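Local coordinates for protein restriction endonuclease S subunits (Thermoanaerobacter tengcongensis, PDB 3OKG) that probably serves as the DNA-recognition subunit of a type I restriction-modification methyltransferase, built of specificity domains and long coiled-coil helices, at residues W228-I239 against L355-P364; V283-R294 against A306-R317. All blocks are in the same frame, centred on the assembly; numbering follows the deposited sequence.

In the fold
Followed from the N terminus, the chain leaves the long helix 174-216 and runs through 228-239, the first half of interaction 1. Its partner, 355-364, arrives 116 residues later, just before helix 365-388, so interaction 1 closes a large loop beside that helix, against which Trp228 and Leu362 pack. Interaction 2 is nested inside that loop and closes a short one of its own, with 11 residues between 283-294 and 306-317. The two contacts meet where strand 237-241 runs beside strand 313-318: Asp238 N lies 2.8 Å from Arg317 O, a probable hydrogen bond, and Leu355 CD2 packs on Ala314 CB at 3.8 Å.

Interaction 1: residues W228-I239 against L355-P364; sequences WRWVRLGEVCDI and LQNVFIPLPP
Strands 229-232 and 359-362 pair Arg229 with Leu362 and Val231 with Ile360 in a two-stranded antiparallel sheet, their axes 4.7 Å apart at closest approach and 143° between directions. This sheet joins the strand at 229-232 to the chain that leads into helix 365-388. Hydrogen bonds set the register: Val231 and Ile360 exchange two backbone bonds, and Leu233 N reaches Val358 O at 2.8 Å as the strand ends. Next to it Gly234 N bonds to Gln356 O at 3.0 Å, tying the following turn to helix 352-357.

Aromatic contacts follow. Pro363 lays CG over the centre of the six-membered ring of Trp228, 3.4 Å from its centroid and 3° off the normal, a CH-pi contact. Pro361 CB also lies over a face of the Trp230 six-membered ring, but offset toward its rim, while Trp230 NE1 is bonded to Ala222 O. The ring of Phe359 receives Arg232 CG over a face, 3.9 Å from its centroid; the guanidinium beyond stands at 86° to that ring, with Glu235 OE2 over the centre of the guanidinium face, a salt bridge of charge alone, no guanidinium N-H pointing at the oxygen.

Aliphatic packing fills the Val231 side of the sheet. Val231 CG2, set between its backbone N and carbonyl carbon, touches Ile360 CG2 at 3.6 Å. Beside helix 352-357, Ile239 CD1 presses on Leu355 CB at a tight 3.5 Å.

Interaction 2: residues V283-R294 against A306-R317; sequences VARPGDVLISVR and ACCIGRGLAALR
Arg317 and Asp288 form a salt bridge beside an antiparallel pairing of strands 289-292 and 313-317, while 283-284 and 307-309 pair likewise in a neighbouring sheet of the specificity domain. The two side chains cross obliquely, carboxylate and guanidinium planes 50° apart. Arg317 NE bonds to Asp288 OD1 at 2.9 Å, on the syn side of that oxygen, and NH2 approaches OD2 at 2.8 Å in a weak bond. Arg317 gets there with CG anti to the backbone N (chi1 -173°) and a bend at chi3 that turns NE and NH2 toward the carboxylate. Arg285 crosses Arg317 at about a right angle and lays its guanidinium on it, centres 4.1 Å apart and planes about 30° apart; Asp288 probably offsets this closeness of like charges. The same carboxylate takes Arg285 N on OD2 from above its plane, at 2.7 Å.

A leucine in place of Arg317 would probably leave the Asp288 carboxylate without its charged mate and the Arg285 guanidinium without its stacking surface.

Apolar groups meet from both strand pairs: Ala284 CB faces Ala315 CB at 3.7 Å, joining the two sheets. Leu290 meets Ile309, CD2 to CG2 at 4.1 Å. Ala314 CB sits against both Ile291 CG2 and Val293 CG1. Where strands 289-292 and 313-317 part, Val293 N donates to Gly312 O at 2.7 Å, nearly straight.

Interaction 1: residues W228-I239 against L355-P364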
loop_
_atom_site.group_PDB
_atom_site.type_symbol
_atom_site.label_atom_id
_atom_site.label_comp_id
_atom_site.label_asym_id
_atom_site.label_seq_id
_atom_site.Cartn_x
_atom_site.Cartn_y
_atom_site.Cartn_z
ATOM N N TRP A 228 36.041 23.361 9.739
ATOM C CA TRP A 228 35.760 21.938 9.642
ATOM C C TRP A 228 37.122 21.316 9.432
ATOM O O TRP A 228 38.033 21.980 8.940
ATOM C CB TRP A 228 34.925 21.636 8.394
ATOM C CG TRP A 228 33.462 22.044 8.413
ATOM C CD1 TRP A 228 32.912 23.169 8.968
ATOM C CD2 TRP A 228 32.376 21.329 7.788
ATOM N NE1 TRP A 228 31.544 23.181 8.746
ATOM C CE2 TRP A 228 31.199 22.078 8.006
ATOM C CE3 TRP A 228 32.294 20.134 7.057
ATOM C CZ2 TRP A 228 29.938 21.651 7.540
ATOM C CZ3 TRP A 228 31.042 19.719 6.582
ATOM C CH2 TRP A 228 29.890 20.481 6.825
ATOM N N ARG A 229 37.272 20.045 9.775
ATOM C CA ARG A 229 38.497 19.328 9.457
ATOM C C ARG A 229 38.179 17.962 8.906
ATOM O O ARG A 229 37.222 17.306 9.358
ATOM C CB ARG A 229 39.369 19.148 10.707
ATOM C CG ARG A 229 40.057 20.402 11.217
ATOM C CD ARG A 229 40.752 20.143 12.554
ATOM N NE ARG A 229 39.798 19.621 13.527
ATOM C CZ ARG A 229 39.926 18.459 14.158
ATOM N NH1 ARG A 229 40.994 17.699 13.939
ATOM N NH2 ARG A 229 38.994 18.068 15.023
ATOM N N TRP A 230 38.981 17.525 7.943
ATOM C CA TRP A 230 38.997 16.127 7.562
ATOM C C TRP A 230 39.725 15.287 8.619
ATOM O O TRP A 230 40.914 15.480 8.845
ATOM C CB TRP A 230 39.695 15.964 6.230
ATOM C CG TRP A 230 38.831 16.298 5.073
ATOM C CD1 TRP A 230 38.945 17.383 4.236
ATOM C CD2 TRP A 230 37.696 15.556 4.623
ATOM N NE1 TRP A 230 37.961 17.336 3.275
ATOM C CE2 TRP A 230 37.172 16.234 3.497
ATOM C CE3 TRP A 230 37.073 14.379 5.055
ATOM C CZ2 TRP A 230 36.043 15.777 2.807
ATOM C CZ3 TRP A 230 35.958 13.917 4.367
ATOM C CH2 TRP A 230 35.453 14.622 3.251
ATOM N N VAL A 231 39.023 14.358 9.264
ATOM C CA VAL A 231 39.652 13.469 10.254
ATOM C C VAL A 231 39.444 12.012 9.891
ATOM O O VAL A 231 38.536 11.672 9.131
ATOM C CB VAL A 231 39.119 13.713 11.677
ATOM C CG1 VAL A 231 39.324 15.169 12.089
ATOM C CG2 VAL A 231 37.630 13.344 11.762
ATOM N N ARG A 232 40.271 11.140 10.458
ATOM C CA ARG A 232 40.082 9.701 10.316
ATOM C C ARG A 232 39.165 9.221 11.437
ATOM O O ARG A 232 39.355 9.591 12.595
ATOM C CB ARG A 232 41.423 8.970 10.377
ATOM C CG ARG A 232 42.371 9.320 9.242
ATOM C CD ARG A 232 43.782 8.828 9.530
ATOM N NE ARG A 232 44.259 9.272 10.836
ATOM C CZ ARG A 232 44.870 10.433 11.053
ATOM N NH1 ARG A 232 45.272 10.754 12.275
ATOM N NH2 ARG A 232 45.081 11.272 10.048
ATOM N N LEU A 233 38.168 8.408 11.099
ATOM C CA LEU A 233 37.171 8.004 12.091
ATOM C C LEU A 233 37.868 7.567 13.385
ATOM O O LEU A 233 37.399 7.873 14.491
ATOM C CB LEU A 233 36.323 6.844 11.550
ATOM C CG LEU A 233 35.112 6.447 12.389
ATOM C CD1 LEU A 233 34.221 7.666 12.668
ATOM C CD2 LEU A 233 34.334 5.338 11.687
ATOM N N GLY A 234 38.973 6.837 13.246
ATOM C CA GLY A 234 39.770 6.424 14.407
ATOM C C GLY A 234 40.093 7.557 15.375
ATOM O O GLY A 234 40.194 7.347 16.581
ATOM N N GLU A 235 40.238 8.781 14.868
ATOM C CA GLU A 235 40.606 9.913 15.732
ATOM C C GLU A 235 39.494 10.405 16.630
ATOM O O GLU A 235 39.753 10.991 17.685
ATOM C CB GLU A 235 41.016 11.125 14.884
ATOM C CG GLU A 235 42.173 10.918 13.945
ATOM C CD GLU A 235 42.550 12.212 13.268
ATOM O OE1 GLU A 235 43.017 13.136 13.979
ATOM O OE2 GLU A 235 42.364 12.304 12.034
ATOM N N VAL A 236 38.248 10.247 16.178
ATOM C CA VAL A 236 37.124 10.836 16.888
ATOM C C VAL A 236 36.083 9.764 17.312
ATOM O O VAL A 236 34.953 10.086 17.684
ATOM C CB VAL A 236 36.486 11.930 15.994
ATOM C CG1 VAL A 236 37.523 13.058 15.745
ATOM C CG2 VAL A 236 36.083 11.328 14.652
ATOM N N CYS A 237 36.493 8.501 17.279
ATOM C CA CYS A 237 35.577 7.390 17.519
ATOM C C CYS A 237 36.331 6.175 18.065
ATOM O O CYS A 237 37.377 5.787 17.526
ATOM C CB CYS A 237 34.857 7.034 16.209
ATOM S SG CYS A 237 33.339 6.074 16.414
ATOM N N ASP A 238 35.821 5.590 19.151
ATOM C CA ASP A 238 36.356 4.317 19.637
ATOM C C ASP A 238 35.742 3.210 18.797
ATOM O O ASP A 238 34.524 3.192 18.585
ATOM C CB ASP A 238 35.993 4.087 21.103
ATOM C CG ASP A 238 36.585 5.131 22.021
ATOM O OD1 ASP A 238 37.671 5.644 21.707
ATOM O OD2 ASP A 238 35.962 5.441 23.054
ATOM N N ILE A 239 36.580 2.303 18.305
ATOM C CA ILE A 239 36.107 1.208 17.471
ATOM C C ILE A 239 36.391 -0.125 18.161
ATOM O O ILE A 239 37.516 -0.397 18.570
ATOM C CB ILE A 239 36.769 1.231 16.097
ATOM C CG1 ILE A 239 36.497 2.580 15.407
ATOM C CG2 ILE A 239 36.257 0.107 15.242
ATOM C CD1 ILE A 239 37.022 2.644 14.000
ATOM N N LEU A 355 37.965 0.570 9.319
ATOM C CA LEU A 355 37.045 1.505 9.952
ATOM C C LEU A 355 37.773 2.721 10.469
ATOM O O LEU A 355 37.314 3.840 10.296
ATOM C CB LEU A 355 36.323 0.837 11.114
ATOM C CG LEU A 355 34.863 0.419 10.943
ATOM C CD1 LEU A 355 34.481 0.277 9.485
ATOM C CD2 LEU A 355 34.587 -0.857 11.727
ATOM N N GLN A 356 38.908 2.500 11.119
ATOM C CA GLN A 356 39.660 3.607 11.689
ATOM C C GLN A 356 40.163 4.560 10.600
ATOM O O GLN A 356 40.365 5.748 10.856
ATOM C CB GLN A 356 40.854 3.085 12.493
ATOM C CG GLN A 356 40.501 2.365 13.797
ATOM C CD GLN A 356 41.741 1.854 14.515
ATOM O OE1 GLN A 356 42.739 1.517 13.878
ATOM N NE2 GLN A 356 41.687 1.803 15.842
ATOM N N ASN A 357 40.370 4.031 9.395
ATOM C CA ASN A 357 40.994 4.795 8.313
ATOM C C ASN A 357 40.017 5.577 7.438
ATOM O O ASN A 357 40.440 6.348 6.575
ATOM C CB ASN A 357 41.791 3.860 7.409
ATOM C CG ASN A 357 43.149 3.527 7.968
ATOM O OD1 ASN A 357 43.643 4.208 8.866
ATOM N ND2 ASN A 357 43.770 2.479 7.429
ATOM N N VAL A 358 38.725 5.339 7.633
ATOM C CA VAL A 358 37.671 6.069 6.920
ATOM C C VAL A 358 37.788 7.555 7.205
ATOM O O VAL A 358 37.724 7.957 8.364
ATOM C CB VAL A 358 36.282 5.585 7.404
ATOM C CG1 VAL A 358 35.172 6.444 6.817
ATOM C CG2 VAL A 358 36.089 4.108 7.048
ATOM N N PHE A 359 37.959 8.390 6.175
ATOM C CA PHE A 359 37.898 9.837 6.408
ATOM C C PHE A 359 36.453 10.337 6.540
ATOM O O PHE A 359 35.588 9.877 5.816
ATOM C CB PHE A 359 38.599 10.612 5.288
ATOM C CG PHE A 359 40.047 10.877 5.576
ATOM C CD1 PHE A 359 40.413 11.913 6.438
ATOM C CD2 PHE A 359 41.026 10.061 5.037
ATOM C CE1 PHE A 359 41.754 12.153 6.735
ATOM C CE2 PHE A 359 42.362 10.290 5.323
ATOM C CZ PHE A 359 42.724 11.341 6.179
ATOM N N ILE A 360 36.223 11.288 7.445
ATOM C CA ILE A 360 34.905 11.901 7.620
ATOM C C ILE A 360 35.095 13.399 7.801
ATOM O O ILE A 360 36.023 13.826 8.499
ATOM C CB ILE A 360 34.160 11.271 8.859
ATOM C CG1 ILE A 360 32.738 11.849 9.044
ATOM C CG2 ILE A 360 34.986 11.438 10.164
ATOM C CD1 ILE A 360 31.951 11.134 10.201
ATOM N N PRO A 361 34.225 14.219 7.174
ATOM C CA PRO A 361 34.398 15.654 7.387
ATOM C C PRO A 361 33.814 15.985 8.749
ATOM O O PRO A 361 32.765 15.482 9.141
ATOM C CB PRO A 361 33.533 16.299 6.285
ATOM C CG PRO A 361 32.687 15.158 5.672
ATOM C CD PRO A 361 32.985 13.892 6.448
ATOM N N LEU A 362 34.485 16.840 9.484
ATOM C CA LEU A 362 34.112 17.063 10.853
ATOM C C LEU A 362 33.930 18.531 11.154
ATOM O O LEU A 362 34.922 19.238 11.405
ATOM C CB LEU A 362 35.162 16.438 11.809
ATOM C CG LEU A 362 34.715 16.399 13.279
ATOM C CD1 LEU A 362 33.730 15.215 13.523
ATOM C CD2 LEU A 362 35.917 16.304 14.221
ATOM N N PRO A 363 32.661 18.996 11.134
ATOM C CA PRO A 363 32.316 20.347 11.565
ATOM C C PRO A 363 32.445 20.464 13.068
ATOM O O PRO A 363 32.517 19.441 13.756
ATOM C CB PRO A 363 30.814 20.474 11.205
ATOM C CG PRO A 363 30.513 19.307 10.283
ATOM C CD PRO A 363 31.463 18.228 10.745
ATOM N N PRO A 364 32.437 21.698 13.581
ATOM C CA PRO A 364 32.258 21.893 15.018
ATOM C C PRO A 364 30.918 21.275 15.441
ATOM O O PRO A 364 30.000 21.141 14.631
ATOM C CB PRO A 364 32.217 23.414 15.172
ATOM C CG PRO A 364 32.854 23.961 13.928
ATOM C CD PRO A 364 32.607 22.963 12.845
#

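Interaction 2: residues V283-R294 against A306-R317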
loop_
_atom_site.group_PDB
_atom_site.type_symbol
_atom_site.label_atom_id
_atom_site.label_comp_id
_atom_site.label_asym_id
_atom_site.label_seq_id
_atom_site.Cartn_x
_atom_site.Cartn_y
_atom_site.Cartn_z
ATOM N N VAL A 283 31.710 -4.887 24.533
ATOM C CA VAL A 283 30.471 -4.240 24.978
ATOM C C VAL A 283 30.174 -2.941 24.242
ATOM O O VAL A 283 31.052 -2.095 24.075
ATOM C CB VAL A 283 30.497 -3.975 26.495
ATOM C CG1 VAL A 283 29.247 -3.239 26.938
ATOM C CG2 VAL A 283 30.652 -5.300 27.255
ATOM N N ALA A 284 28.930 -2.803 23.798
ATOM C CA ALA A 284 28.429 -1.551 23.244
ATOM C C ALA A 284 27.435 -0.932 24.235
ATOM O O ALA A 284 26.708 -1.650 24.928
ATOM C CB ALA A 284 27.771 -1.807 21.907
ATOM N N ARG A 285 27.408 0.394 24.314
ATOM C CA ARG A 285 26.505 1.093 25.233
ATOM C C ARG A 285 25.464 1.936 24.494
ATOM O O ARG A 285 25.576 2.159 23.279
ATOM C CB ARG A 285 27.306 1.993 26.181
ATOM C CG ARG A 285 28.582 1.365 26.705
ATOM C CD ARG A 285 29.177 2.166 27.849
ATOM N NE ARG A 285 29.506 3.535 27.466
ATOM C CZ ARG A 285 30.471 4.251 28.035
ATOM N NH1 ARG A 285 31.200 3.724 29.002
ATOM N NH2 ARG A 285 30.718 5.492 27.633
ATOM N N PRO A 286 24.445 2.417 25.227
ATOM C CA PRO A 286 23.448 3.291 24.615
ATOM C C PRO A 286 24.134 4.458 23.925
ATOM O O PRO A 286 24.954 5.154 24.533
ATOM C CB PRO A 286 22.643 3.782 25.814
ATOM C CG PRO A 286 22.741 2.664 26.789
ATOM C CD PRO A 286 24.119 2.112 26.632
ATOM N N GLY A 287 23.800 4.651 22.655
ATOM C CA GLY A 287 24.446 5.659 21.845
ATOM C C GLY A 287 25.216 4.996 20.726
ATOM O O GLY A 287 24.891 5.177 19.556
ATOM N N ASP A 288 26.219 4.199 21.084
ATOM C CA ASP A 288 27.109 3.614 20.088
ATOM C C ASP A 288 26.398 3.116 18.850
ATOM O O ASP A 288 25.302 2.549 18.916
ATOM C CB ASP A 288 27.877 2.412 20.636
ATOM C CG ASP A 288 28.574 2.710 21.942
ATOM O OD1 ASP A 288 28.698 3.897 22.302
ATOM O OD2 ASP A 288 28.985 1.744 22.621
ATOM N N VAL A 289 27.048 3.323 17.715
ATOM C CA VAL A 289 26.542 2.875 16.440
ATOM C C VAL A 289 27.040 1.470 16.209
ATOM O O VAL A 289 28.200 1.169 16.495
ATOM C CB VAL A 289 27.041 3.830 15.312
ATOM C CG1 VAL A 289 26.680 3.283 13.934
ATOM C CG2 VAL A 289 26.443 5.237 15.515
ATOM N N LEU A 290 26.167 0.593 15.724
ATOM C CA LEU A 290 26.563 -0.777 15.422
ATOM C C LEU A 290 26.669 -0.895 13.919
ATOM O O LEU A 290 25.855 -0.328 13.189
ATOM C CB LEU A 290 25.532 -1.795 15.964
ATOM C CG LEU A 290 25.168 -1.703 17.450
ATOM C CD1 LEU A 290 23.984 -2.596 17.782
ATOM C CD2 LEU A 290 26.359 -2.054 18.343
ATOM N N ILE A 291 27.657 -1.631 13.441
ATOM C CA ILE A 291 27.828 -1.769 12.000
ATOM C C ILE A 291 28.177 -3.210 11.657
ATOM O O ILE A 291 28.888 -3.865 12.410
ATOM C CB ILE A 291 28.899 -0.799 11.472
ATOM C CG1 ILE A 291 28.957 -0.827 9.946
ATOM C CG2 ILE A 291 30.259 -1.103 12.095
ATOM C CD1 ILE A 291 29.593 0.413 9.351
ATOM N N SER A 292 27.652 -3.706 10.540
ATOM C CA SER A 292 27.887 -5.085 10.136
ATOM C C SER A 292 29.239 -5.180 9.467
ATOM O O SER A 292 29.525 -4.430 8.550
ATOM C CB SER A 292 26.803 -5.560 9.172
ATOM O OG SER A 292 27.130 -6.831 8.634
ATOM N N VAL A 293 30.077 -6.101 9.927
ATOM C CA VAL A 293 31.420 -6.228 9.361
ATOM C C VAL A 293 31.584 -7.562 8.641
ATOM O O VAL A 293 32.691 -7.929 8.246
ATOM C CB VAL A 293 32.505 -6.075 10.449
ATOM C CG1 VAL A 293 32.546 -4.640 10.952
ATOM C CG2 VAL A 293 32.240 -7.043 11.616
ATOM N N ARG A 294 30.471 -8.267 8.450
ATOM C CA ARG A 294 30.501 -9.632 7.932
ATOM C C ARG A 294 30.064 -9.988 6.506
ATOM O O ARG A 294 30.894 -10.107 5.606
ATOM C CB ARG A 294 29.714 -10.564 8.861
ATOM C CG ARG A 294 30.587 -11.416 9.769
ATOM C CD ARG A 294 32.061 -11.115 9.559
ATOM N NE ARG A 294 32.909 -12.246 9.927
ATOM C CZ ARG A 294 32.453 -13.464 10.198
ATOM N NH1 ARG A 294 31.151 -13.714 10.143
ATOM N NH2 ARG A 294 33.296 -14.433 10.524
ATOM N N ALA A 306 23.020 -1.363 27.133
ATOM C CA ALA A 306 24.281 -2.072 27.292
ATOM C C ALA A 306 24.079 -3.470 26.704
ATOM O O ALA A 306 23.097 -4.137 26.996
ATOM C CB ALA A 306 24.670 -2.146 28.757
ATOM N N CYS A 307 24.991 -3.899 25.852
ATOM C CA CYS A 307 24.855 -5.186 25.191
ATOM C C CYS A 307 26.242 -5.658 24.809
ATOM O O CYS A 307 27.222 -4.983 25.125
ATOM C CB CYS A 307 23.960 -5.079 23.956
ATOM S SG CYS A 307 24.547 -3.915 22.637
ATOM N N CYS A 308 26.333 -6.806 24.140
ATOM C CA CYS A 308 27.612 -7.278 23.612
ATOM C C CYS A 308 27.442 -7.863 22.218
ATOM O O CYS A 308 26.373 -8.363 21.867
ATOM C CB CYS A 308 28.281 -8.277 24.560
ATOM S SG CYS A 308 27.240 -9.680 25.019
ATOM N N ILE A 309 28.512 -7.787 21.433
ATOM C CA ILE A 309 28.466 -8.056 20.009
ATOM C C ILE A 309 29.456 -9.130 19.581
ATOM O O ILE A 309 30.553 -9.235 20.135
ATOM C CB ILE A 309 28.764 -6.755 19.231
ATOM C CG1 ILE A 309 30.121 -6.165 19.669
ATOM C CG2 ILE A 309 27.642 -5.735 19.483
ATOM C CD1 ILE A 309 30.658 -5.066 18.746
ATOM N N GLY A 310 29.069 -9.907 18.574
ATOM C CA GLY A 310 29.896 -10.989 18.080
ATOM C C GLY A 310 30.614 -10.709 16.776
ATOM O O GLY A 310 30.638 -9.579 16.282
ATOM N N ARG A 311 31.214 -11.766 16.234
ATOM C CA ARG A 311 31.958 -11.751 14.970
ATOM C C ARG A 311 31.452 -10.776 13.919
ATOM O O ARG A 311 32.234 -10.249 13.130
ATOM C CB ARG A 311 31.848 -13.126 14.303
ATOM C CG ARG A 311 33.020 -14.068 14.413
ATOM C CD ARG A 311 32.944 -14.985 13.200
ATOM N NE ARG A 311 33.433 -16.342 13.415
ATOM C CZ ARG A 311 33.251 -17.335 12.547
ATOM N NH1 ARG A 311 32.592 -17.116 11.413
ATOM N NH2 ARG A 311 33.723 -18.548 12.808
ATOM N N GLY A 312 30.135 -10.608 13.854
ATOM C CA GLY A 312 29.513 -9.953 12.717
ATOM C C GLY A 312 29.425 -8.443 12.820
ATOM O O GLY A 312 29.175 -7.760 11.815
ATOM N N LEU A 313 29.627 -7.933 14.031
ATOM C CA LEU A 313 29.444 -6.512 14.315
ATOM C C LEU A 313 30.731 -5.815 14.749
ATOM O O LEU A 313 31.641 -6.447 15.286
ATOM C CB LEU A 313 28.420 -6.342 15.433
ATOM C CG LEU A 313 27.007 -6.836 15.109
ATOM C CD1 LEU A 313 26.081 -6.545 16.254
ATOM C CD2 LEU A 313 26.518 -6.172 13.824
ATOM N N ALA A 314 30.795 -4.510 14.498
ATOM C CA ALA A 314 31.686 -3.621 15.233
ATOM C C ALA A 314 30.790 -2.592 15.936
ATOM O O ALA A 314 29.694 -2.307 15.470
ATOM C CB ALA A 314 32.660 -2.934 14.276
ATOM N N ALA A 315 31.233 -2.065 17.074
ATOM C CA ALA A 315 30.552 -0.933 17.697
ATOM C C ALA A 315 31.439 0.322 17.616
ATOM O O ALA A 315 32.655 0.249 17.835
ATOM C CB ALA A 315 30.203 -1.240 19.127
ATOM N N LEU A 316 30.835 1.459 17.289
ATOM C CA LEU A 316 31.561 2.726 17.138
ATOM C C LEU A 316 31.064 3.687 18.185
ATOM O O LEU A 316 29.861 3.996 18.254
ATOM C CB LEU A 316 31.307 3.319 15.751
ATOM C CG LEU A 316 31.404 2.284 14.632
ATOM C CD1 LEU A 316 30.850 2.863 13.327
ATOM C CD2 LEU A 316 32.838 1.844 14.462
ATOM N N ARG A 317 31.966 4.142 19.038
ATOM C CA ARG A 317 31.548 5.022 20.113
ATOM C C ARG A 317 32.179 6.375 19.890
ATOM O O ARG A 317 33.388 6.528 20.063
ATOM C CB ARG A 317 31.949 4.486 21.478
ATOM C CG ARG A 317 31.373 5.326 22.614
ATOM C CD ARG A 317 31.622 4.696 23.971
ATOM N NE ARG A 317 30.917 3.421 24.128
ATOM C CZ ARG A 317 31.482 2.290 24.549
ATOM N NH1 ARG A 317 32.769 2.261 24.877
ATOM N NH2 ARG A 317 30.756 1.190 24.656
#